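Local coordinates for periplasmic sugar-binding domain protein (Pseudomonas fluorescens Pf-5, PDB 3H75) that probably binds a carbohydrate in the cleft between its two alpha/beta domains, as a periplasmic solute-binding protein of the bacterial solute-binding protein 2 family, at residues G185-E190 and S211-M216; L149-L154 and Q181-E186; R283-P288 and D329-P334. One frame throughout, in Å; residues are numbered along the deposited sequence.

Contact 1. Residues G185-E190 and S211-M216; sequences GEWNRE and SANDEM. With SO4 (sulfate ion), chain B.
The amide of Asn-213 carries the direct hydrogen bond between 185-190 and 211-216: ND2 donates to O of Trp-187 over 3.3 Å with an N-H...O angle of 155°. The donor approaches from the flank of the carbonyl, tilted out of its plane. Placed between the backbone N and carbonyl carbon (chi1 88°), the same amide turns OD1 back to accept from Met-216 N at 2.9 Å, the N-cap bond of helix 214-226. A water extends the polar side, accepting from Arg-189 N and donating to Glu-215 OE1.

Apolar contacts centre on the six-membered ring of Trp-187. CZ3 lies 3.5 Å from Ala-212 CB, CE3 meets CB of Asn-213, and the ring is steeply inclined to the amide plane. Met-216, a selenomethionine, bends at its last torsion (chi3 -61°), bringing CE within 3.9 Å of Trp-187 CE3. Its SE packs 3.5 Å from CA of Gly-185, an approach that the missing side chain permits. Farther out, Arg-189 runs extended past the backbone O of Glu-215, its CG 3.3 Å from that oxygen, to a salt bridge with Glu-245.

The pyrrole side of Trp-187 makes a weak hydrogen bond from NE1 to sulfate O4, at 3.0 Å; Arg-44 and Trp-19 also hold this ion, and ND2 of Asn-213 binds a glycerol. Both molecules probably come from the crystallisation liquor, yet indole and amide presented together to small polar molecules are consistent with a sugar-binding cleft.

Contact 2. Residues L149-L154 and Q181-E186; sequences LAFSGL and QLVYGE
Phe-151 and Val-183 run alongside each other on one face of a parallel pair of strands. CG2 of Val-183 comes within 3.4 Å of Phe-151 CD1, a tight methyl-to-ring contact. The valine torsion (chi1 -65°) puts this branch between its own backbone N and carbonyl carbon, while CG1 takes the place beside the N.

On the other face are Ala-150, Ser-152, Leu-182 and Tyr-184. The small CB of Ala-150 rests 3.9 Å from CG of Leu-182, whose CD2 lies over one face of the Tyr-184 ring, toward its rim. Tyr-184 has CG anti to the carbonyl carbon (chi1 -71°), which swings the ring back beside the backbone N; its CE1 then reaches 3.6 Å from Ser-152 CB, and O of Gly-153 sits at the ring edge, 3.3 Å from CD1. Its hydroxyl ends on Glu-164. Ser-152 OG is buried here and has no partner in the model. Past the strand ends, Leu-154 CD2 rests 3.7 Å from CB of Glu-186, the two side chains crossing at about a right angle.

The backbone bonds run Ala-150 N to Gln-181 O, Val-183 N to Ala-150 O, and Ser-152 N to Val-183 O, the last nearly straight at 2.8 Å. Gly-185 N continues the ladder to Ser-152 O beyond the strand end, followed by a weak bond from Glu-186 N to Gly-153 O.

The strands bracket helix 158-173 in a beta-alpha-beta crossover. That helix packs on the Ala-150 and Leu-182 face through Leu-167, Glu-164 and Arg-168; helix 189-202 lies against Leu-149, Gln-181 and Val-183, and strand 206-211 flanks 146-152, leaving 177-184 at the sheet edge.

Contact 3. Residues R283-P288 and D329-P334; sequences RRLGGP and DSYRYP
CD2 of Leu-285 meets two aromatic rings differently: it lies over one face of Tyr-333 and at the edge of Tyr-331, near the plane of that ring and 4.1 Å from its CD2. The leucine CB adds a contact of 4.0 Å to Tyr-333 CE2, and CD1 touches the phenol oxygen. Beside the ring edge, Leu-285 CD2 also comes within 3.3 Å of Tyr-331 O. With CG anti to the carbonyl carbon (chi1 -72°), the isobutyl group is laid between the two tyrosines. Their hydroxyls are tied down farther off, Tyr-331 to the backbone O of Leu-322 and Tyr-333 to Asp-275; the Tyr-333 ring also stacks with Phe-335.

Water joins the two loops, donating to Leu-285 O at 2.7 Å and accepting from Tyr-333 N at 2.6 Å. The same carbonyl accepts from the indole of Trp-290. Replacing Tyr-333 by an alanine would probably uncover one side of Leu-285 and leave Asp-275 without its phenol partner.

The charged pair is looser: Arg-284 NH1 and Asp-329 OD1 form a salt bridge at 3.3 Å, its hydrogen bond weak at 129°, with guanidinium and carboxylate planes 47° apart. Exposed, long and bent, the Arg-284 to Asp-329 pair probably adds little beside the leucine between its tyrosines and the water bridge, which join these two surface loops.

Contacts 1 and 2 belong to one neighbourhood, their centres 8 Å apart. They share Gly-185 and Glu-186, where strand 177-184 gives way to the turn before helix 189-202, and Met-216 SE packs 3.1 Å from Ser-152 O. Contact 2 is the backbone ladder of a parallel sheet; contact 1, just past the strand ends, relies on an amide, an indole and a helix cap instead. Both are partly buried. Contact 3 stands apart on the opposite side of the chain's centre, about 35 Å from contact 1 between centres. It is a surface contact of two irregular loops, held by an aliphatic-aromatic cluster, water and an exposed ion pair.

Contact 1. Residues G185-E190 and S211-M216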
loop_
_atom_site.group_PDB
_atom_site.type_symbol
_atom_site.label_atom_id
_atom_site.label_comp_id
_atom_site.label_asym_id
_atom_site.label_seq_id
_atom_site.Cartn_x
_atom_site.Cartn_y
_atom_site.Cartn_z
ATOM N N GLY A 185 2.439 -11.945 -9.818
ATOM C CA GLY A 185 1.128 -11.720 -10.397
ATOM C C GLY A 185 0.908 -10.294 -10.864
ATOM O O GLY A 185 -0.163 -9.973 -11.372
ATOM N N GLU A 186 1.909 -9.440 -10.663
ATOM C CA GLU A 186 1.859 -8.041 -11.094
ATOM C C GLU A 186 0.658 -7.254 -10.576
ATOM O O GLU A 186 0.162 -6.359 -11.266
ATOM C CB GLU A 186 1.871 -7.977 -12.628
ATOM C CG GLU A 186 2.750 -9.032 -13.283
ATOM C CD GLU A 186 2.829 -8.888 -14.792
ATOM O OE1 GLU A 186 1.784 -8.655 -15.435
ATOM O OE2 GLU A 186 3.943 -9.023 -15.338
ATOM N N TRP A 187 0.204 -7.584 -9.366
ATOM C CA TRP A 187 -0.944 -6.932 -8.724
ATOM C C TRP A 187 -2.253 -7.239 -9.447
ATOM O O TRP A 187 -3.304 -6.729 -9.058
ATOM C CB TRP A 187 -0.788 -5.399 -8.708
ATOM C CG TRP A 187 0.499 -4.854 -8.156
ATOM C CD1 TRP A 187 1.314 -3.933 -8.751
ATOM C CD2 TRP A 187 1.088 -5.147 -6.883
ATOM N NE1 TRP A 187 2.375 -3.631 -7.929
ATOM C CE2 TRP A 187 2.260 -4.364 -6.775
ATOM C CE3 TRP A 187 0.739 -5.993 -5.822
ATOM C CZ2 TRP A 187 3.084 -4.402 -5.648
ATOM C CZ3 TRP A 187 1.559 -6.029 -4.701
ATOM C CH2 TRP A 187 2.718 -5.238 -4.622
ATOM N N ASN A 188 -2.185 -8.078 -10.479
ATOM C CA ASN A 188 -3.339 -8.398 -11.324
ATOM C C ASN A 188 -4.142 -9.642 -10.939
ATOM O O ASN A 188 -3.599 -10.741 -10.828
ATOM C CB ASN A 188 -2.845 -8.506 -12.771
ATOM C CG ASN A 188 -3.969 -8.610 -13.775
ATOM O OD1 ASN A 188 -4.634 -9.639 -13.876
ATOM N ND2 ASN A 188 -4.189 -7.537 -14.527
ATOM N N ARG A 189 -5.448 -9.450 -10.765
ATOM C CA ARG A 189 -6.360 -10.519 -10.375
ATOM C C ARG A 189 -6.480 -11.670 -11.372
ATOM O O ARG A 189 -6.339 -12.831 -10.997
ATOM C CB ARG A 189 -7.749 -9.938 -10.092
ATOM C CG ARG A 189 -8.768 -10.958 -9.625
ATOM C CD ARG A 189 -10.025 -10.262 -9.141
ATOM N NE ARG A 189 -11.045 -11.200 -8.688
ATOM C CZ ARG A 189 -12.146 -10.839 -8.040
ATOM N NH1 ARG A 189 -12.368 -9.559 -7.767
ATOM N NH2 ARG A 189 -13.022 -11.757 -7.656
ATOM N N GLU A 190 -6.750 -11.370 -12.639
ATOM C CA GLU A 190 -6.880 -12.451 -13.610
ATOM C C GLU A 190 -5.567 -13.193 -13.837
ATOM O O GLU A 190 -5.573 -14.399 -14.082
ATOM C CB GLU A 190 -7.437 -11.930 -14.943
ATOM C CG GLU A 190 -6.714 -10.746 -15.539
ATOM C CD GLU A 190 -7.360 -10.276 -16.831
ATOM O OE1 GLU A 190 -8.583 -10.013 -16.823
ATOM O OE2 GLU A 190 -6.643 -10.164 -17.850
ATOM N N SER A 211 -0.443 -13.575 -0.494
ATOM C CA SER A 211 -0.551 -12.681 -1.654
ATOM C C SER A 211 -0.171 -11.262 -1.262
ATOM O O SER A 211 -0.596 -10.763 -0.215
ATOM C CB SER A 211 -1.972 -12.676 -2.219
ATOM O OG SER A 211 -2.274 -13.910 -2.841
ATOM N N ALA A 212 0.632 -10.610 -2.102
ATOM C CA ALA A 212 1.074 -9.248 -1.821
ATOM C C ALA A 212 -0.038 -8.211 -1.946
ATOM O O ALA A 212 0.148 -7.058 -1.584
ATOM C CB ALA A 212 2.255 -8.879 -2.711
ATOM N N ASN A 213 -1.186 -8.595 -2.492
ATOM C CA ASN A 213 -2.308 -7.663 -2.528
ATOM C C ASN A 213 -3.609 -8.451 -2.570
ATOM O O ASN A 213 -3.590 -9.679 -2.751
ATOM C CB ASN A 213 -2.169 -6.622 -3.665
ATOM C CG ASN A 213 -2.751 -7.069 -4.981
ATOM O OD1 ASN A 213 -2.924 -8.253 -5.233
ATOM N ND2 ASN A 213 -3.040 -6.099 -5.851
ATOM N N ASP A 214 -4.727 -7.765 -2.360
ATOM C CA ASP A 214 -6.016 -8.432 -2.320
ATOM C C ASP A 214 -6.555 -8.898 -3.662
ATOM O O ASP A 214 -7.204 -9.941 -3.732
ATOM C CB ASP A 214 -7.051 -7.554 -1.588
ATOM C CG ASP A 214 -7.285 -6.211 -2.257
ATOM O OD1 ASP A 214 -6.485 -5.796 -3.121
ATOM O OD2 ASP A 214 -8.285 -5.558 -1.890
ATOM N N GLU A 215 -6.279 -8.139 -4.719
ATOM C CA GLU A 215 -6.730 -8.500 -6.061
ATOM C C GLU A 215 -6.249 -9.909 -6.401
ATOM O O GLU A 215 -7.026 -10.763 -6.838
ATOM C CB GLU A 215 -6.159 -7.525 -7.096
ATOM C CG GLU A 215 -6.564 -6.060 -6.931
ATOM C CD GLU A 215 -7.965 -5.766 -7.430
ATOM O OE1 GLU A 215 -8.422 -6.458 -8.366
ATOM O OE2 GLU A 215 -8.603 -4.830 -6.897
HETATM N N MSE A 216 -4.958 -10.150 -6.200
HETATM C CA MSE A 216 -4.385 -11.452 -6.501
HETATM C C MSE A 216 -4.948 -12.540 -5.595
HETATM O O MSE A 216 -5.200 -13.650 -6.048
HETATM C CB MSE A 216 -2.863 -11.387 -6.397
HETATM C CG MSE A 216 -2.254 -10.445 -7.427
HETATM SE SE MSE A 216 -0.340 -10.455 -7.483
HETATM C CE MSE A 216 0.002 -9.843 -5.649
HETATM S S SO4 B . 2.653 -0.044 -6.836
HETATM O O1 SO4 B . 3.267 -0.667 -5.644
HETATM O O2 SO4 B . 1.192 -0.170 -6.743
HETATM O O3 SO4 B . 3.035 1.375 -6.856
HETATM O O4 SO4 B . 3.144 -0.730 -8.051
HETATM O O HOH W 1 -6.687 -6.796 -11.088
#

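Contact 2. Residues L149-L154 and Q181-E186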
loop_
_atom_site.group_PDB
_atom_site.type_symbol
_atom_site.label_atom_id
_atom_site.label_comp_id
_atom_site.label_asym_id
_atom_site.label_seq_id
_atom_site.Cartn_x
_atom_site.Cartn_y
_atom_site.Cartn_z
ATOM N N LEU A 149 2.149 -21.241 -1.241
ATOM C CA LEU A 149 2.281 -20.635 -2.559
ATOM C C LEU A 149 2.297 -19.141 -2.273
ATOM O O LEU A 149 1.590 -18.676 -1.375
ATOM C CB LEU A 149 1.085 -20.959 -3.465
ATOM C CG LEU A 149 0.972 -22.404 -3.959
ATOM C CD1 LEU A 149 -0.305 -22.567 -4.784
ATOM C CD2 LEU A 149 2.193 -22.762 -4.806
ATOM N N ALA A 150 3.107 -18.393 -3.008
ATOM C CA ALA A 150 3.166 -16.949 -2.809
ATOM C C ALA A 150 2.978 -16.201 -4.120
ATOM O O ALA A 150 3.564 -16.554 -5.142
ATOM C CB ALA A 150 4.489 -16.553 -2.169
ATOM N N PHE A 151 2.140 -15.174 -4.079
ATOM C CA PHE A 151 1.869 -14.347 -5.247
ATOM C C PHE A 151 2.339 -12.943 -4.914
ATOM O O PHE A 151 1.773 -12.283 -4.041
ATOM C CB PHE A 151 0.369 -14.335 -5.547
ATOM C CG PHE A 151 -0.149 -15.645 -6.055
ATOM C CD1 PHE A 151 -0.219 -15.894 -7.421
ATOM C CD2 PHE A 151 -0.521 -16.651 -5.170
ATOM C CE1 PHE A 151 -0.645 -17.123 -7.901
ATOM C CE2 PHE A 151 -0.950 -17.891 -5.642
ATOM C CZ PHE A 151 -1.011 -18.126 -7.012
ATOM N N SER A 152 3.382 -12.485 -5.597
ATOM C CA SER A 152 3.898 -11.149 -5.336
ATOM C C SER A 152 3.409 -10.201 -6.424
ATOM O O SER A 152 2.759 -10.633 -7.369
ATOM C CB SER A 152 5.425 -11.171 -5.288
ATOM O OG SER A 152 5.924 -9.945 -4.786
ATOM N N GLY A 153 3.713 -8.914 -6.286
ATOM C CA GLY A 153 3.266 -7.938 -7.267
ATOM C C GLY A 153 4.236 -7.752 -8.413
ATOM O O GLY A 153 4.735 -8.725 -8.975
ATOM N N LEU A 154 4.481 -6.498 -8.782
ATOM C CA LEU A 154 5.429 -6.195 -9.845
ATOM C C LEU A 154 6.803 -6.368 -9.204
ATOM O O LEU A 154 7.146 -5.657 -8.263
ATOM C CB LEU A 154 5.236 -4.757 -10.339
ATOM C CG LEU A 154 3.990 -4.482 -11.189
ATOM C CD1 LEU A 154 3.762 -2.978 -11.292
ATOM C CD2 LEU A 154 4.157 -5.091 -12.576
ATOM N N GLN A 181 6.468 -22.339 -4.516
ATOM C CA GLN A 181 6.675 -21.420 -5.620
ATOM C C GLN A 181 6.177 -20.024 -5.297
ATOM O O GLN A 181 5.137 -19.854 -4.661
ATOM C CB GLN A 181 5.927 -21.918 -6.859
ATOM C CG GLN A 181 6.359 -21.264 -8.149
ATOM C CD GLN A 181 7.015 -22.255 -9.083
ATOM O OE1 GLN A 181 6.357 -23.149 -9.614
ATOM N NE2 GLN A 181 8.320 -22.114 -9.276
ATOM N N LEU A 182 6.941 -19.029 -5.728
ATOM C CA LEU A 182 6.553 -17.640 -5.571
ATOM C C LEU A 182 6.507 -17.119 -6.996
ATOM O O LEU A 182 7.490 -17.220 -7.727
ATOM C CB LEU A 182 7.578 -16.849 -4.749
ATOM C CG LEU A 182 7.287 -15.344 -4.615
ATOM C CD1 LEU A 182 7.886 -14.805 -3.323
ATOM C CD2 LEU A 182 7.850 -14.593 -5.816
ATOM N N VAL A 183 5.357 -16.601 -7.406
ATOM C CA VAL A 183 5.226 -16.059 -8.750
ATOM C C VAL A 183 4.882 -14.584 -8.669
ATOM O O VAL A 183 4.463 -14.086 -7.626
ATOM C CB VAL A 183 4.137 -16.796 -9.568
ATOM C CG1 VAL A 183 4.554 -18.240 -9.797
ATOM C CG2 VAL A 183 2.799 -16.743 -8.843
ATOM N N TYR A 184 5.080 -13.882 -9.775
ATOM C CA TYR A 184 4.790 -12.463 -9.823
ATOM C C TYR A 184 3.492 -12.244 -10.577
ATOM O O TYR A 184 3.435 -12.375 -11.802
ATOM C CB TYR A 184 5.967 -11.726 -10.468
ATOM C CG TYR A 184 7.171 -11.699 -9.551
ATOM C CD1 TYR A 184 7.205 -10.841 -8.451
ATOM C CD2 TYR A 184 8.225 -12.598 -9.715
ATOM C CE1 TYR A 184 8.250 -10.879 -7.534
ATOM C CE2 TYR A 184 9.279 -12.646 -8.799
ATOM C CZ TYR A 184 9.282 -11.785 -7.710
ATOM O OH TYR A 184 10.299 -11.845 -6.780
ATOM N N GLY A 185 2.439 -11.945 -9.818
ATOM C CA GLY A 185 1.128 -11.720 -10.397
ATOM C C GLY A 185 0.908 -10.294 -10.864
ATOM O O GLY A 185 -0.163 -9.973 -11.372
ATOM N N GLU A 186 1.909 -9.440 -10.663
ATOM C CA GLU A 186 1.859 -8.041 -11.094
ATOM C C GLU A 186 0.658 -7.254 -10.576
ATOM O O GLU A 186 0.162 -6.359 -11.266
ATOM C CB GLU A 186 1.871 -7.977 -12.628
ATOM C CG GLU A 186 2.750 -9.032 -13.283
ATOM C CD GLU A 186 2.829 -8.888 -14.792
ATOM O OE1 GLU A 186 1.784 -8.655 -15.435
ATOM O OE2 GLU A 186 3.943 -9.023 -15.338
#

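Contact 3. Residues R283-P288 and D329-P334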
loop_
_atom_site.group_PDB
_atom_site.type_symbol
_atom_site.label_atom_id
_atom_site.label_comp_id
_atom_site.label_asym_id
_atom_site.label_seq_id
_atom_site.Cartn_x
_atom_site.Cartn_y
_atom_site.Cartn_z
ATOM N N ARG A 283 12.454 19.295 12.624
ATOM C CA ARG A 283 12.411 18.077 13.418
ATOM C C ARG A 283 11.115 17.989 14.204
ATOM O O ARG A 283 10.079 18.466 13.743
ATOM C CB ARG A 283 13.620 18.036 14.359
ATOM C CG ARG A 283 14.944 17.801 13.635
ATOM C CD ARG A 283 15.180 18.833 12.536
ATOM N NE ARG A 283 16.075 18.338 11.492
ATOM C CZ ARG A 283 15.849 17.239 10.776
ATOM N NH1 ARG A 283 14.759 16.512 10.989
ATOM N NH2 ARG A 283 16.709 16.869 9.837
ATOM N N ARG A 284 11.190 17.395 15.393
ATOM C CA ARG A 284 10.047 17.207 16.285
ATOM C C ARG A 284 8.803 16.607 15.630
ATOM O O ARG A 284 8.309 15.572 16.071
ATOM C CB ARG A 284 9.681 18.517 17.011
ATOM C CG ARG A 284 9.739 19.790 16.180
ATOM C CD ARG A 284 11.152 20.341 16.114
ATOM N NE ARG A 284 11.240 21.650 16.749
ATOM C CZ ARG A 284 10.948 21.882 18.025
ATOM N NH1 ARG A 284 10.547 20.894 18.815
ATOM N NH2 ARG A 284 11.058 23.105 18.510
ATOM N N LEU A 285 8.296 17.244 14.580
ATOM C CA LEU A 285 7.113 16.731 13.904
ATOM C C LEU A 285 7.405 15.463 13.099
ATOM O O LEU A 285 6.489 14.843 12.552
ATOM C CB LEU A 285 6.501 17.815 13.013
ATOM C CG LEU A 285 5.806 18.927 13.806
ATOM C CD1 LEU A 285 5.224 19.962 12.857
ATOM C CD2 LEU A 285 4.707 18.324 14.670
ATOM N N GLY A 286 8.679 15.079 13.038
ATOM C CA GLY A 286 9.057 13.863 12.339
ATOM C C GLY A 286 9.608 13.952 10.926
ATOM O O GLY A 286 10.011 12.931 10.367
ATOM N N GLY A 287 9.635 15.145 10.342
ATOM C CA GLY A 287 10.140 15.287 8.984
ATOM C C GLY A 287 11.652 15.399 8.873
ATOM O O GLY A 287 12.357 15.370 9.885
ATOM N N PRO A 288 12.183 15.528 7.644
ATOM C CA PRO A 288 11.407 15.566 6.401
ATOM C C PRO A 288 11.113 14.177 5.835
ATOM O O PRO A 288 10.416 14.050 4.830
ATOM C CB PRO A 288 12.295 16.383 5.477
ATOM C CG PRO A 288 13.652 15.905 5.860
ATOM C CD PRO A 288 13.591 15.883 7.384
ATOM N N ASP A 329 3.483 22.094 21.888
ATOM C CA ASP A 329 4.565 21.200 21.511
ATOM C C ASP A 329 4.360 19.836 22.151
ATOM O O ASP A 329 3.593 19.697 23.104
ATOM C CB ASP A 329 5.923 21.781 21.897
ATOM C CG ASP A 329 7.068 21.131 21.133
ATOM O OD1 ASP A 329 8.053 21.835 20.822
ATOM O OD2 ASP A 329 6.992 19.918 20.847
ATOM N N SER A 330 5.058 18.845 21.607
ATOM C CA SER A 330 4.986 17.451 22.031
ATOM C C SER A 330 3.876 16.858 21.183
ATOM O O SER A 330 3.469 15.711 21.374
ATOM C CB SER A 330 4.649 17.307 23.520
ATOM O OG SER A 330 3.262 17.475 23.761
ATOM N N TYR A 331 3.377 17.670 20.254
ATOM C CA TYR A 331 2.339 17.220 19.342
ATOM C C TYR A 331 3.049 16.487 18.230
ATOM O O TYR A 331 3.933 17.041 17.575
ATOM C CB TYR A 331 1.562 18.384 18.716
ATOM C CG TYR A 331 0.592 17.927 17.633
ATOM C CD1 TYR A 331 -0.663 17.410 17.964
ATOM C CD2 TYR A 331 0.951 17.961 16.283
ATOM C CE1 TYR A 331 -1.535 16.938 16.982
ATOM C CE2 TYR A 331 0.085 17.489 15.293
ATOM C CZ TYR A 331 -1.154 16.980 15.650
ATOM O OH TYR A 331 -2.011 16.515 14.684
ATOM N N ARG A 332 2.677 15.231 18.040
ATOM C CA ARG A 332 3.237 14.420 16.979
ATOM C C ARG A 332 2.014 13.998 16.190
ATOM O O ARG A 332 0.947 13.783 16.763
ATOM C CB ARG A 332 3.964 13.196 17.545
ATOM C CG ARG A 332 5.175 13.533 18.407
ATOM C CD ARG A 332 6.103 12.331 18.545
ATOM N NE ARG A 332 7.291 12.619 19.350
ATOM C CZ ARG A 332 8.113 13.645 19.142
ATOM N NH1 ARG A 332 7.879 14.495 18.154
ATOM N NH2 ARG A 332 9.175 13.816 19.918
ATOM N N TYR A 333 2.150 13.911 14.874
ATOM C CA TYR A 333 1.025 13.518 14.041
ATOM C C TYR A 333 0.540 12.133 14.448
ATOM O O TYR A 333 1.329 11.192 14.527
ATOM C CB TYR A 333 1.436 13.498 12.573
ATOM C CG TYR A 333 1.868 14.838 12.025
ATOM C CD1 TYR A 333 0.999 15.927 12.026
ATOM C CD2 TYR A 333 3.131 15.001 11.455
ATOM C CE1 TYR A 333 1.373 17.144 11.462
ATOM C CE2 TYR A 333 3.514 16.211 10.891
ATOM C CZ TYR A 333 2.632 17.275 10.895
ATOM O OH TYR A 333 3.002 18.461 10.304
ATOM N N PRO A 334 -0.766 11.998 14.731
ATOM C CA PRO A 334 -1.329 10.705 15.128
ATOM C C PRO A 334 -1.831 9.910 13.921
ATOM O O PRO A 334 -2.837 9.205 14.007
ATOM C CB PRO A 334 -2.461 11.109 16.059
ATOM C CG PRO A 334 -2.991 12.333 15.380
ATOM C CD PRO A 334 -1.725 13.086 14.997
HETATM O O HOH W 2 4.742 13.795 14.390
#